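Local coordinates for adenylate cyclase-like protein (Chlamydia trachomatis, PDB 3GQS) that is of unknown function but carries an FHA domain, a fold that typically recognises phosphothreonine peptides, and may bind mRNA, at residues 46-51 with 63-68. Sequence-based numbering, arbitrary orientation.
Sequences SRQHAK and EDLGSK. With PO4 (phosphate ion), chain C.
With CG of His49 anti to the backbone N (chi1 -168°) and OG of Ser67 set between its own backbone N and carbonyl carbon (chi1 72°), CB of Ser67 comes down over the face of the imidazole, close to its centre and 3.3 Å from the centroid of the His49 ring, a CH-pi contact. At the ring's edge, ND1 of His49 accepts from the backbone N of Ser46 at 3.2 Å, close to the ring plane, and NE2 donates to the carbonyl of Gly70, which fixes the ring's rotation. OD1 of Asp64 accepts from the backbone N of Ser67, an Asx motif, and from OG of Ser67 (2.8 Å), the two donors on opposite faces of the carboxylate plane. Nearby, OG of Ser46 accepts a nearly straight bond from Lys68 N (2.9 Å, 172°) and donates to O2 of a phosphate ion, 2.6 Å away. Backbone N and NH1 of Arg47 both donate to phosphate O4, the guanidinium meeting the ion edge-on. These loops lie at the open end of the 50-54/60-64 hairpin, away from its turn; Ser46 and His49 make up the Ser-x-x-His signature of the FHA beta sandwich. The ion is probably from the crystallisation liquor, but its place is consistent with the phosphothreonine site of other FHA domains. Along the hairpin, Leu65 N bonds to His49 O at 2.9 Å, and Lys51 with Glu63 forms an antiparallel hydrogen-bonded pair, Lys51 N to Glu63 O being 2.9 Å. His49 and Ala50 both face Val29 in a classic beta bulge, two residues opposite one, and both bond to it. Leu65 crosses Lys51 at about a right angle, with CD2 3.8 Å from Lys51 CB, while the Lys51 and Glu63 side chains run alongside each other, charged ends not touching.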
# COMPACT_ATOMS: atom_id res chain seq x y z
N SER A 46 7.56 1.59 8.70
CA SER A 46 8.86 0.98 8.46
C SER A 46 9.56 1.58 7.22
O SER A 46 8.92 2.12 6.31
CB SER A 46 8.71 -0.53 8.38
OG SER A 46 8.50 -1.02 9.69
N ARG A 47 10.88 1.52 7.22
CA ARG A 47 11.69 2.05 6.13
C ARG A 47 11.16 1.49 4.80
O ARG A 47 10.93 2.21 3.83
CB ARG A 47 13.14 1.69 6.31
CG ARG A 47 13.81 2.41 7.45
CD ARG A 47 15.18 1.83 7.81
NE ARG A 47 15.72 2.47 9.01
CZ ARG A 47 15.42 2.15 10.28
NH1 ARG A 47 14.59 1.18 10.58
NH2 ARG A 47 16.02 2.78 11.27
N GLN A 48 10.91 0.21 4.82
CA GLN A 48 10.09 -0.45 3.80
C GLN A 48 9.10 -1.37 4.48
O GLN A 48 9.44 -2.25 5.23
CB GLN A 48 10.96 -1.19 2.76
CG GLN A 48 11.78 -2.39 3.31
CD GLN A 48 12.73 -2.94 2.25
OE1 GLN A 48 12.31 -3.20 1.09
NE2 GLN A 48 13.99 -3.12 2.61
N HIS A 49 7.84 -1.13 4.21
CA HIS A 49 6.81 -1.63 5.06
C HIS A 49 5.93 -2.70 4.40
O HIS A 49 5.62 -3.74 4.99
CB HIS A 49 5.94 -0.43 5.45
CG HIS A 49 4.98 -0.73 6.56
ND1 HIS A 49 5.04 -0.09 7.78
CD2 HIS A 49 3.95 -1.60 6.63
CE1 HIS A 49 4.09 -0.60 8.56
NE2 HIS A 49 3.41 -1.51 7.88
N ALA A 50 5.50 -2.38 3.19
CA ALA A 50 4.49 -3.14 2.46
C ALA A 50 4.87 -3.08 1.00
O ALA A 50 5.46 -2.12 0.56
CB ALA A 50 3.07 -2.55 2.64
N LYS A 51 4.49 -4.11 0.27
CA LYS A 51 4.73 -4.17 -1.15
C LYS A 51 3.43 -4.43 -1.85
O LYS A 51 2.66 -5.24 -1.41
CB LYS A 51 5.71 -5.28 -1.48
CG LYS A 51 6.30 -5.06 -2.82
CD LYS A 51 7.84 -5.30 -2.90
CE LYS A 51 8.21 -6.68 -2.71
NZ LYS A 51 9.74 -6.78 -2.59
N GLU A 63 1.55 -7.27 0.57
CA GLU A 63 2.52 -8.09 1.24
C GLU A 63 3.17 -7.27 2.33
O GLU A 63 3.51 -6.13 2.12
CB GLU A 63 3.56 -8.42 0.17
CG GLU A 63 4.50 -9.42 0.51
CD GLU A 63 5.21 -9.89 -0.76
OE1 GLU A 63 5.95 -9.09 -1.37
OE2 GLU A 63 4.98 -11.05 -1.13
N ASP A 64 3.36 -7.88 3.47
CA ASP A 64 4.08 -7.26 4.57
C ASP A 64 5.59 -7.52 4.50
O ASP A 64 6.00 -8.65 4.38
CB ASP A 64 3.52 -7.78 5.89
CG ASP A 64 4.09 -7.06 7.10
OD1 ASP A 64 4.85 -6.07 6.93
OD2 ASP A 64 3.78 -7.48 8.22
N LEU A 65 6.40 -6.47 4.57
CA LEU A 65 7.87 -6.61 4.43
C LEU A 65 8.60 -6.60 5.76
O LEU A 65 9.54 -5.84 5.95
CB LEU A 65 8.44 -5.50 3.55
CG LEU A 65 7.84 -5.32 2.15
CD1 LEU A 65 8.45 -4.06 1.55
CD2 LEU A 65 8.07 -6.56 1.26
N GLY A 66 8.17 -7.45 6.67
CA GLY A 66 8.73 -7.48 8.02
C GLY A 66 8.56 -6.15 8.74
O GLY A 66 9.43 -5.75 9.50
N SER A 67 7.42 -5.47 8.51
CA SER A 67 7.14 -4.19 9.12
C SER A 67 7.04 -4.31 10.65
O SER A 67 6.67 -5.35 11.21
CB SER A 67 5.88 -3.56 8.59
OG SER A 67 4.75 -4.27 9.08
N LYS A 68 7.38 -3.21 11.31
CA LYS A 68 7.30 -3.12 12.79
C LYS A 68 5.85 -3.32 13.30
O LYS A 68 5.60 -4.13 14.18
CB LYS A 68 7.87 -1.77 13.25
CG LYS A 68 8.46 -1.76 14.64
CD LYS A 68 8.15 -0.43 15.35
CE LYS A 68 8.85 -0.35 16.69
NZ LYS A 68 10.33 -0.29 16.52
P PO4 C . 11.90 -0.99 10.29
O1 PO4 C . 11.42 -2.35 9.89
O2 PO4 C . 10.67 -0.37 11.00
O3 PO4 C . 13.10 -1.08 11.22
O4 PO4 C . 12.39 -0.06 9.22